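Local coordinates for protein 6-carboxyhexanoate--CoA ligase (Aquifex aeolicus, PDB 5TVA) that belongs to the BioW family of CoA ligases and binds adenosine monophosphate and coenzyme A, at residues T157-D162 with P185-G190; D162-T167 with I197-I202; E178-D183 with T189-G194. One frame throughout, in Å; residues are numbered along the deposited sequence.

Contact 1 (T157-D162 with P185-G190)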
loop_
_atom_site.group_PDB
_atom_site.type_symbol
_atom_site.label_atom_id
_atom_site.label_comp_id
_atom_site.label_asym_id
_atom_site.label_seq_id
_atom_site.Cartn_x
_atom_site.Cartn_y
_atom_site.Cartn_z
ATOM N N THR A 157 13.483 -4.554 -4.617
ATOM C CA THR A 157 13.017 -4.008 -5.887
ATOM C C THR A 157 12.356 -2.629 -5.712
ATOM O O THR A 157 12.066 -2.173 -4.597
ATOM C CB THR A 157 12.023 -4.967 -6.525
ATOM O OG1 THR A 157 10.814 -4.937 -5.764
ATOM C CG2 THR A 157 12.600 -6.400 -6.512
ATOM N N LEU A 158 12.107 -1.965 -6.849
ATOM C CA LEU A 158 11.418 -0.675 -6.822
ATOM C C LEU A 158 9.994 -0.804 -6.282
ATOM O O LEU A 158 9.482 0.133 -5.661
ATOM C CB LEU A 158 11.404 -0.043 -8.221
ATOM C CG LEU A 158 12.745 0.497 -8.745
ATOM C CD1 LEU A 158 12.592 1.152 -10.121
ATOM C CD2 LEU A 158 13.352 1.482 -7.747
ATOM N N ARG A 159 9.338 -1.946 -6.497
ATOM C CA ARG A 159 8.029 -2.143 -5.881
ATOM C C ARG A 159 8.145 -2.190 -4.366
ATOM O O ARG A 159 7.286 -1.650 -3.648
ATOM C CB ARG A 159 7.366 -3.407 -6.417
ATOM C CG ARG A 159 7.242 -3.373 -7.904
ATOM C CD ARG A 159 6.163 -4.289 -8.407
ATOM N NE ARG A 159 4.844 -3.765 -8.087
ATOM C CZ ARG A 159 3.807 -3.807 -8.919
ATOM N NH1 ARG A 159 3.964 -4.330 -10.136
ATOM N NH2 ARG A 159 2.630 -3.312 -8.541
ATOM N N THR A 160 9.220 -2.799 -3.859
ATOM C CA THR A 160 9.456 -2.777 -2.423
ATOM C C THR A 160 9.631 -1.351 -1.924
ATOM O O THR A 160 9.043 -0.957 -0.905
ATOM C CB THR A 160 10.675 -3.630 -2.075
ATOM O OG1 THR A 160 10.414 -4.967 -2.488
ATOM C CG2 THR A 160 10.916 -3.614 -0.571
ATOM N N VAL A 161 10.434 -0.558 -2.635
ATOM C CA VAL A 161 10.642 0.831 -2.233
ATOM C C VAL A 161 9.306 1.546 -2.086
ATOM O O VAL A 161 9.068 2.243 -1.091
ATOM C CB VAL A 161 11.569 1.541 -3.239
ATOM C CG1 VAL A 161 11.682 3.023 -2.923
ATOM C CG2 VAL A 161 12.963 0.867 -3.243
ATOM N N ASP A 162 8.402 1.354 -3.054
ATOM C CA ASP A 162 7.115 2.053 -3.052
ATOM C C ASP A 162 6.184 1.522 -1.965
ATOM O O ASP A 162 5.566 2.304 -1.235
ATOM C CB ASP A 162 6.442 1.909 -4.414
ATOM C CG ASP A 162 7.068 2.781 -5.470
ATOM O OD1 ASP A 162 7.846 3.702 -5.113
ATOM O OD2 ASP A 162 6.786 2.514 -6.663
ATOM N N PRO A 185 -1.171 -9.931 -12.601
ATOM C CA PRO A 185 -1.038 -11.401 -12.558
ATOM C C PRO A 185 0.394 -11.924 -12.685
ATOM O O PRO A 185 0.598 -13.124 -12.474
ATOM C CB PRO A 185 -1.903 -11.876 -13.738
ATOM C CG PRO A 185 -2.174 -10.663 -14.558
ATOM C CD PRO A 185 -2.106 -9.484 -13.644
ATOM N N ASP A 186 1.383 -11.084 -12.999
ATOM C CA ASP A 186 2.763 -11.558 -13.101
ATOM C C ASP A 186 3.520 -11.477 -11.780
ATOM O O ASP A 186 4.311 -12.374 -11.469
ATOM C CB ASP A 186 3.541 -10.771 -14.167
ATOM C CG ASP A 186 3.212 -11.203 -15.595
ATOM O OD1 ASP A 186 2.180 -11.880 -15.820
ATOM O OD2 ASP A 186 4.000 -10.852 -16.498
ATOM N N TYR A 187 3.322 -10.406 -11.012
ATOM C CA TYR A 187 3.980 -10.257 -9.718
ATOM C C TYR A 187 3.177 -11.019 -8.669
ATOM O O TYR A 187 1.943 -10.960 -8.659
ATOM C CB TYR A 187 4.091 -8.776 -9.365
ATOM C CG TYR A 187 5.167 -8.389 -8.370
ATOM C CD1 TYR A 187 6.418 -7.960 -8.802
ATOM C CD2 TYR A 187 4.914 -8.401 -6.999
ATOM C CE1 TYR A 187 7.403 -7.576 -7.892
ATOM C CE2 TYR A 187 5.890 -8.021 -6.082
ATOM C CZ TYR A 187 7.129 -7.611 -6.532
ATOM O OH TYR A 187 8.101 -7.227 -5.626
ATOM N N VAL A 188 3.867 -11.763 -7.807
ATOM C CA VAL A 188 3.185 -12.735 -6.955
ATOM C C VAL A 188 3.734 -12.697 -5.537
ATOM O O VAL A 188 3.262 -13.434 -4.662
ATOM C CB VAL A 188 3.291 -14.158 -7.534
ATOM C CG1 VAL A 188 2.334 -14.328 -8.712
ATOM C CG2 VAL A 188 4.751 -14.472 -7.919
ATOM N N THR A 189 4.743 -11.867 -5.300
ATOM C CA THR A 189 5.074 -11.510 -3.930
ATOM C C THR A 189 3.992 -10.578 -3.378
ATOM O O THR A 189 3.409 -9.765 -4.108
ATOM C CB THR A 189 6.454 -10.845 -3.863
ATOM O OG1 THR A 189 7.443 -11.768 -4.320
ATOM C CG2 THR A 189 6.814 -10.417 -2.425
ATOM N N GLY A 190 3.684 -10.749 -2.097
ATOM C CA GLY A 190 2.785 -9.867 -1.381
ATOM C C GLY A 190 3.426 -9.517 -0.058
ATOM O O GLY A 190 4.634 -9.732 0.090
#
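R159, in the first turn of a helix, and Y187, in the loop that joins strands 177-181 and 190-194, make the closest backbone approach, yet their CA atoms stay 9.8 Å apart, and side chains alone span the gap. Y187 does most of the reaching. Its CG is anti to the backbone N (chi1 -158°), which carries the ring out of the loop toward the helix start, with OH leading. R159 runs past it in the opposite direction, and its aliphatic part lies over one ring face: CD is 3.8 Å from the centroid of the Y187 ring, a CH-pi contact displaced toward the rim. Farther along, a bend at chi3 turns the guanidinium group so that its plane is 39° from that of the ring; with R159 CZ 5.0 Å from the centroid of the Y187 ring, any cation-pi attraction is weak. T157 is the N-cap of helix 158-173. Its OG1 accepts from T160 N at 3.3 Å, along a fairly straight N-H line of 160°, and so occupies one of the amides of the first helical turn. The same OG1 lies 3.6 Å from Y187 OH, so the phenol end packs against the capped helix start. R159 also belongs to the adenosine monophosphate pocket, where NH2 forms a long, weak ion pair with a phosphate oxygen, and its side chain touches S182 and D184.

Contact 2 (D162-T167 with I197-I202). With COA (coenzyme A), chain D.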
loop_
_atom_site.group_PDB
_atom_site.type_symbol
_atom_site.label_atom_id
_atom_site.label_comp_id
_atom_site.label_asym_id
_atom_site.label_seq_id
_atom_site.Cartn_x
_atom_site.Cartn_y
_atom_site.Cartn_z
ATOM N N ASP A 162 8.402 1.354 -3.054
ATOM C CA ASP A 162 7.115 2.053 -3.052
ATOM C C ASP A 162 6.184 1.522 -1.965
ATOM O O ASP A 162 5.566 2.304 -1.235
ATOM C CB ASP A 162 6.442 1.909 -4.414
ATOM C CG ASP A 162 7.068 2.781 -5.470
ATOM O OD1 ASP A 162 7.846 3.702 -5.113
ATOM O OD2 ASP A 162 6.786 2.514 -6.663
ATOM N N ALA A 163 6.059 0.191 -1.853
ATOM C CA ALA A 163 5.136 -0.400 -0.888
ATOM C C ALA A 163 5.565 -0.136 0.552
ATOM O O ALA A 163 4.706 0.085 1.423
ATOM C CB ALA A 163 4.983 -1.904 -1.146
ATOM N N LEU A 164 6.870 -0.118 0.823
ATOM C CA LEU A 164 7.337 0.195 2.171
ATOM C C LEU A 164 6.841 1.562 2.623
ATOM O O LEU A 164 6.340 1.710 3.741
ATOM C CB LEU A 164 8.863 0.145 2.248
ATOM C CG LEU A 164 9.466 -1.204 2.643
ATOM C CD1 LEU A 164 10.955 -1.279 2.304
ATOM C CD2 LEU A 164 9.230 -1.457 4.137
ATOM N N ALA A 165 7.010 2.585 1.782
ATOM C CA ALA A 165 6.607 3.922 2.201
ATOM C C ALA A 165 5.112 3.964 2.475
ATOM O O ALA A 165 4.669 4.633 3.411
ATOM C CB ALA A 165 6.999 4.959 1.146
ATOM N N LEU A 166 4.330 3.212 1.691
ATOM C CA LEU A 166 2.876 3.178 1.837
ATOM C C LEU A 166 2.442 2.483 3.136
ATOM O O LEU A 166 1.567 2.995 3.847
ATOM C CB LEU A 166 2.273 2.492 0.607
ATOM C CG LEU A 166 0.800 2.212 0.234
ATOM C CD1 LEU A 166 -0.196 2.396 1.318
ATOM C CD2 LEU A 166 0.367 3.014 -0.991
ATOM N N THR A 167 2.999 1.295 3.448
ATOM C CA THR A 167 2.668 0.641 4.717
ATOM C C THR A 167 3.092 1.468 5.893
ATOM O O THR A 167 2.456 1.420 6.952
ATOM C CB THR A 167 3.360 -0.700 4.932
ATOM O OG1 THR A 167 4.602 -0.791 4.203
ATOM C CG2 THR A 167 2.463 -1.794 4.705
ATOM N N ILE A 197 5.481 -7.263 13.833
ATOM C CA ILE A 197 6.008 -8.242 12.891
ATOM C C ILE A 197 6.857 -7.603 11.806
ATOM O O ILE A 197 7.452 -8.328 10.992
ATOM C CB ILE A 197 4.869 -9.053 12.244
ATOM C CG1 ILE A 197 3.918 -8.124 11.488
ATOM C CG2 ILE A 197 4.140 -9.861 13.304
ATOM C CD1 ILE A 197 2.877 -8.844 10.620
ATOM N N GLY A 198 6.933 -6.270 11.766
ATOM C CA GLY A 198 7.692 -5.571 10.754
ATOM C C GLY A 198 7.007 -5.666 9.406
ATOM O O GLY A 198 5.776 -5.719 9.300
ATOM N N TYR A 199 7.828 -5.698 8.352
ATOM C CA TYR A 199 7.366 -5.804 6.971
ATOM C C TYR A 199 7.779 -7.182 6.463
ATOM O O TYR A 199 8.977 -7.480 6.343
ATOM C CB TYR A 199 7.949 -4.666 6.131
ATOM C CG TYR A 199 7.602 -4.680 4.652
ATOM C CD1 TYR A 199 6.382 -4.194 4.202
ATOM C CD2 TYR A 199 8.509 -5.155 3.700
ATOM C CE1 TYR A 199 6.058 -4.186 2.848
ATOM C CE2 TYR A 199 8.190 -5.155 2.338
ATOM C CZ TYR A 199 6.966 -4.663 1.919
ATOM O OH TYR A 199 6.616 -4.651 0.575
ATOM N N VAL A 200 6.790 -8.024 6.178
ATOM C CA VAL A 200 7.009 -9.452 5.975
ATOM C C VAL A 200 6.627 -9.788 4.538
ATOM O O VAL A 200 5.444 -9.866 4.198
ATOM C CB VAL A 200 6.223 -10.295 6.988
ATOM C CG1 VAL A 200 6.634 -11.740 6.895
ATOM C CG2 VAL A 200 6.495 -9.781 8.389
ATOM N N ARG A 201 7.634 -9.996 3.686
ATOM C CA ARG A 201 7.401 -10.262 2.269
ATOM C C ARG A 201 7.190 -11.753 2.051
ATOM O O ARG A 201 7.929 -12.573 2.593
ATOM C CB ARG A 201 8.581 -9.750 1.453
ATOM C CG ARG A 201 9.186 -8.489 2.073
ATOM C CD ARG A 201 10.361 -7.973 1.288
ATOM N NE ARG A 201 10.090 -8.020 -0.141
ATOM C CZ ARG A 201 10.827 -8.707 -1.008
ATOM N NH1 ARG A 201 11.886 -9.383 -0.576
ATOM N NH2 ARG A 201 10.515 -8.697 -2.299
ATOM N N ILE A 202 6.161 -12.108 1.284
ATOM C CA ILE A 202 5.682 -13.484 1.263
ATOM C C ILE A 202 5.329 -13.882 -0.166
ATOM O O ILE A 202 4.450 -13.268 -0.783
ATOM C CB ILE A 202 4.473 -13.669 2.191
ATOM C CG1 ILE A 202 4.925 -13.520 3.649
ATOM C CG2 ILE A 202 3.794 -15.007 1.930
ATOM C CD1 ILE A 202 3.792 -13.379 4.646
HETATM N N1A COA D . -6.258 2.881 -8.524
HETATM C C2A COA D . -7.358 2.974 -9.287
HETATM N N3A COA D . -7.911 4.147 -9.567
HETATM C C4A COA D . -7.393 5.285 -9.065
HETATM C C5A COA D . -6.250 5.231 -8.264
HETATM C C6A COA D . -5.689 3.954 -8.010
HETATM N N6A COA D . -4.455 3.851 -7.131
HETATM N N7A COA D . -5.922 6.475 -7.909
HETATM C C8A COA D . -6.806 7.294 -8.446
HETATM N N9A COA D . -7.679 6.593 -9.173
HETATM C C1B COA D . -8.834 7.293 -9.808
HETATM C C2B COA D . -9.822 6.824 -10.450
HETATM O O2B COA D . -10.420 5.621 -9.870
HETATM C C3B COA D . -10.777 8.114 -9.970
HETATM O O3B COA D . -11.013 7.928 -8.548
HETATM P P3B COA D . -12.431 7.499 -7.756
HETATM O O7A COA D . -12.516 8.381 -6.548
HETATM O O8A COA D . -13.657 7.657 -8.603
HETATM O O9A COA D . -12.374 6.071 -7.280
HETATM C C4B COA D . -10.054 9.171 -10.211
HETATM O O4B COA D . -8.607 8.654 -10.505
HETATM C C5B COA D . -9.986 10.250 -9.026
HETATM O O5B COA D . -9.089 9.852 -8.046
HETATM P P1A COA D . -8.132 10.889 -7.146
HETATM O O1A COA D . -8.398 10.642 -5.654
HETATM O O2A COA D . -8.345 12.343 -7.490
HETATM O O3A COA D . -6.564 10.468 -7.424
HETATM P P2A COA D . -5.198 11.440 -7.263
HETATM O O4A COA D . -5.110 12.267 -8.553
HETATM O O5A COA D . -5.351 12.433 -6.101
HETATM O O6A COA D . -3.868 10.415 -7.088
HETATM C CBP COA D . -2.545 8.324 -6.346
HETATM C CCP COA D . -3.870 9.233 -6.224
HETATM C CDP COA D . -2.555 7.570 -7.702
HETATM C CEP COA D . -1.308 9.243 -6.443
HETATM C CAP COA D . -2.435 7.288 -5.095
HETATM O OAP COA D . -2.903 6.027 -5.396
HETATM C C9P COA D . -1.006 7.061 -4.526
HETATM O O9P COA D . -0.575 7.726 -3.608
HETATM N N8P COA D . -0.143 6.021 -5.080
HETATM C C7P COA D . 1.248 5.798 -4.569
HETATM C C6P COA D . 1.435 4.420 -3.951
HETATM C C5P COA D . 1.223 3.214 -4.933
HETATM O O5P COA D . 0.288 3.150 -5.636
HETATM N N4P COA D . 2.239 2.131 -4.936
HETATM C C3P COA D . 2.078 0.963 -5.896
HETATM C C2P COA D . 3.014 -0.164 -5.445
HETATM S S1P COA D . 2.610 -0.441 -3.693
#
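The Y199 ring carries L164 on one face and has T167 and A163 around it. L164 CD2 sits over that face, 3.9 Å from the centroid of the Y199 ring, a CH-pi contact shifted toward the CG side of the rim. T167 comes in obliquely, with OG1 3.8 Å from Y199 CD1, and its side chain crosses that of the tyrosine at about a right angle. At the phenol end, A163 CB lies 3.6 Å from Y199 OH. With CG anti to the backbone N (chi1 177°), Y199 extends from its strand toward the helix; its ring also meets that of Y191. A163 O (2.9 Å from T167 OG1) and L164 O are both within reach of the T167 hydroxyl, and which of them takes its proton is not settled. W141 and I65 add to the apolar surroundings of L164. The segment axes of helix 162-167 and strand 198-202 run 10.4 Å apart at closest approach, with 141° between their N-to-C directions. This is a helix packed on a mixed beta sheet, and A163 and L166 of the same helix segment also line the coenzyme A pocket, with A163 CA 3.8 Å from S1P of the ligand.

Contact 3 (E178-D183 with T189-G194). With AMP (adenosine monophosphate), chain C.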
loop_
_atom_site.group_PDB
_atom_site.type_symbol
_atom_site.label_atom_id
_atom_site.label_comp_id
_atom_site.label_asym_id
_atom_site.label_seq_id
_atom_site.Cartn_x
_atom_site.Cartn_y
_atom_site.Cartn_z
ATOM N N GLU A 178 -1.564 -4.901 8.066
ATOM C CA GLU A 178 -1.967 -4.833 6.670
ATOM C C GLU A 178 -1.691 -6.159 5.968
ATOM O O GLU A 178 -0.662 -6.799 6.218
ATOM C CB GLU A 178 -1.229 -3.700 5.958
ATOM C CG GLU A 178 -1.585 -3.578 4.461
ATOM C CD GLU A 178 -0.846 -2.450 3.765
ATOM O OE1 GLU A 178 -0.277 -1.595 4.461
ATOM O OE2 GLU A 178 -0.847 -2.402 2.521
ATOM N N LEU A 179 -2.604 -6.561 5.080
ATOM C CA LEU A 179 -2.379 -7.658 4.143
ATOM C C LEU A 179 -2.459 -7.138 2.710
ATOM O O LEU A 179 -3.383 -6.401 2.361
ATOM C CB LEU A 179 -3.399 -8.796 4.350
ATOM C CG LEU A 179 -3.472 -9.930 3.313
ATOM C CD1 LEU A 179 -2.255 -10.839 3.368
ATOM C CD2 LEU A 179 -4.735 -10.764 3.487
ATOM N N CYS A 180 -1.492 -7.525 1.873
ATOM C CA CYS A 180 -1.429 -7.012 0.506
ATOM C C CYS A 180 -0.795 -8.039 -0.424
ATOM O O CYS A 180 0.279 -8.575 -0.121
ATOM C CB CYS A 180 -0.614 -5.711 0.445
ATOM S SG CYS A 180 -0.373 -4.957 -1.218
ATOM N N TRP A 181 -1.451 -8.292 -1.551
ATOM C CA TRP A 181 -0.748 -8.792 -2.725
ATOM C C TRP A 181 -1.281 -8.090 -3.969
ATOM O O TRP A 181 -2.380 -7.515 -3.974
ATOM C CB TRP A 181 -0.817 -10.327 -2.851
ATOM C CG TRP A 181 -2.154 -10.951 -3.061
ATOM C CD1 TRP A 181 -2.852 -11.020 -4.228
ATOM C CD2 TRP A 181 -2.933 -11.665 -2.086
ATOM N NE1 TRP A 181 -4.033 -11.708 -4.038
ATOM C CE2 TRP A 181 -4.103 -12.118 -2.734
ATOM C CE3 TRP A 181 -2.763 -11.949 -0.727
ATOM C CZ2 TRP A 181 -5.100 -12.833 -2.069
ATOM C CZ3 TRP A 181 -3.753 -12.666 -0.066
ATOM C CH2 TRP A 181 -4.909 -13.097 -0.739
ATOM N N SER A 182 -0.472 -8.152 -5.028
ATOM C CA SER A 182 -0.654 -7.322 -6.212
ATOM C C SER A 182 -1.831 -7.795 -7.064
ATOM O O SER A 182 -2.241 -8.956 -7.025
ATOM C CB SER A 182 0.631 -7.312 -7.047
ATOM O OG SER A 182 0.666 -6.218 -7.955
ATOM N N ASP A 183 -2.396 -6.852 -7.816
ATOM C CA ASP A 183 -3.426 -7.170 -8.796
ATOM C C ASP A 183 -2.826 -7.670 -10.111
ATOM O O ASP A 183 -3.476 -8.447 -10.824
ATOM C CB ASP A 183 -4.305 -5.939 -9.038
ATOM C CG ASP A 183 -3.495 -4.640 -9.128
ATOM O OD1 ASP A 183 -2.340 -4.602 -8.636
ATOM O OD2 ASP A 183 -4.029 -3.646 -9.675
ATOM N N THR A 189 4.743 -11.867 -5.300
ATOM C CA THR A 189 5.074 -11.510 -3.930
ATOM C C THR A 189 3.992 -10.578 -3.378
ATOM O O THR A 189 3.409 -9.765 -4.108
ATOM C CB THR A 189 6.454 -10.845 -3.863
ATOM O OG1 THR A 189 7.443 -11.768 -4.320
ATOM C CG2 THR A 189 6.814 -10.417 -2.425
ATOM N N GLY A 190 3.684 -10.749 -2.097
ATOM C CA GLY A 190 2.785 -9.867 -1.381
ATOM C C GLY A 190 3.426 -9.517 -0.058
ATOM O O GLY A 190 4.634 -9.732 0.090
ATOM N N TYR A 191 2.679 -8.984 0.909
ATOM C CA TYR A 191 3.296 -8.789 2.209
ATOM C C TYR A 191 2.240 -8.747 3.305
ATOM O O TYR A 191 1.029 -8.770 3.066
ATOM C CB TYR A 191 4.159 -7.527 2.248
ATOM C CG TYR A 191 3.424 -6.213 2.081
ATOM C CD1 TYR A 191 2.692 -5.651 3.136
ATOM C CD2 TYR A 191 3.488 -5.515 0.885
ATOM C CE1 TYR A 191 2.036 -4.432 2.981
ATOM C CE2 TYR A 191 2.851 -4.303 0.718
ATOM C CZ TYR A 191 2.121 -3.757 1.771
ATOM O OH TYR A 191 1.494 -2.544 1.589
ATOM N N VAL A 192 2.738 -8.667 4.522
ATOM C CA VAL A 192 1.919 -8.507 5.702
ATOM C C VAL A 192 2.746 -7.623 6.612
ATOM O O VAL A 192 3.972 -7.760 6.648
ATOM C CB VAL A 192 1.586 -9.887 6.308
ATOM C CG1 VAL A 192 2.612 -10.336 7.371
ATOM C CG2 VAL A 192 0.168 -9.980 6.703
ATOM N N SER A 193 2.121 -6.643 7.268
ATOM C CA SER A 193 2.946 -5.735 8.052
ATOM C C SER A 193 2.234 -5.329 9.328
ATOM O O SER A 193 1.011 -5.442 9.453
ATOM C CB SER A 193 3.342 -4.486 7.260
ATOM O OG SER A 193 2.227 -3.650 7.056
ATOM N N GLY A 194 3.038 -4.842 10.269
ATOM C CA GLY A 194 2.549 -4.402 11.565
ATOM C C GLY A 194 3.736 -3.910 12.355
ATOM O O GLY A 194 4.893 -4.094 11.956
HETATM P P AMP C . -0.708 -1.852 -6.404
HETATM O O1P AMP C . 0.164 -1.595 -5.193
HETATM O O2P AMP C . -0.824 -0.594 -7.240
HETATM O O3P AMP C . -0.476 -3.154 -7.163
HETATM O "O5'" AMP C . -2.185 -2.095 -5.843
HETATM C "C5'" AMP C . -2.577 -3.328 -5.239
HETATM C "C4'" AMP C . -4.016 -3.241 -4.783
HETATM O "O4'" AMP C . -4.076 -2.432 -3.578
HETATM C "C3'" AMP C . -4.954 -2.566 -5.785
HETATM O "O3'" AMP C . -5.604 -3.491 -6.638
HETATM C "C2'" AMP C . -5.921 -1.763 -4.928
HETATM O "O2'" AMP C . -7.039 -2.560 -4.567
HETATM C "C1'" AMP C . -5.092 -1.469 -3.674
HETATM N N9 AMP C . -4.459 -0.130 -3.700
HETATM C C8 AMP C . -3.800 0.439 -4.727
HETATM N N7 AMP C . -3.364 1.687 -4.400
HETATM C C5 AMP C . -3.742 1.948 -3.134
HETATM C C6 AMP C . -3.589 3.058 -2.156
HETATM N N6 AMP C . -2.944 4.205 -2.464
HETATM N N1 AMP C . -4.144 2.893 -0.923
HETATM C C2 AMP C . -4.807 1.777 -0.588
HETATM N N3 AMP C . -4.975 0.736 -1.422
HETATM C C4 AMP C . -4.471 0.747 -2.680
#
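E178 and C180 pair with S193 and Y191 as the hydrogen-bonded positions of an antiparallel hairpin, and each pair closes a ring of two backbone bonds. E178 N to S193 O and S193 N to E178 O both measure 3.0 Å. In the next ring C180 N reaches Y191 O at 3.1 Å, while Y191 N to C180 O is short at 2.6 Å. The L179-V192 pair between them is non-hydrogen-bonded; L179 instead bonds through its backbone to V216 and V192 to V200, which builds the hairpin into the mixed sheet. Y191 holds its CG between the backbone N and the carbonyl carbon (chi1 65°), and its ring lies across C180, whose CB is 3.8 Å from the centroid over one face. C180 SG stands obliquely to the same ring, 4.5 Å from the Y191 centroid. The phenol donates to E178, with Y191 OH only 2.5 Å from OE2 and coming from above the carboxylate, 55° out of its plane. R215 NH1 also bonds to Y191 OH, and N170 ND2 to E178 OE1, so both ends of the carboxylate have partners. S193 OG, by contrast, is buried without a polar partner in the model. Past the strand end, S182 OG makes a weak approach to the phosphate of adenosine monophosphate, and D183 OD1 lies 2.8 Å from O3P. Because R215 belongs to that nucleotide's pocket, the polar chain from N170 through E178 and Y191 probably helps position the arginine from a second shell.

How the contacts relate
The centres of contacts 2 and 3 are about 7 Å apart, and that of contact 1 is about 10 Å from each. Contacts 1 and 2 follow one another along helix 158-173 and share D162, whereas contacts 1 and 3 share T189 and G190, where the loop runs into strand 190-194. Contacts 2 and 3 meet in the mixed sheet, whose strands 198-203 and 190-194 are neighbours: G190 N probably bonds to I202 O. In chain order the helix comes first, then strands 177-181, 190-194 and 198-203. Helix 158-173 thus brings R159 and L166, and the end of strand 177-181 leads to S182 and D183, at the adenosine monophosphate pocket, with A163 and L166 beside coenzyme A.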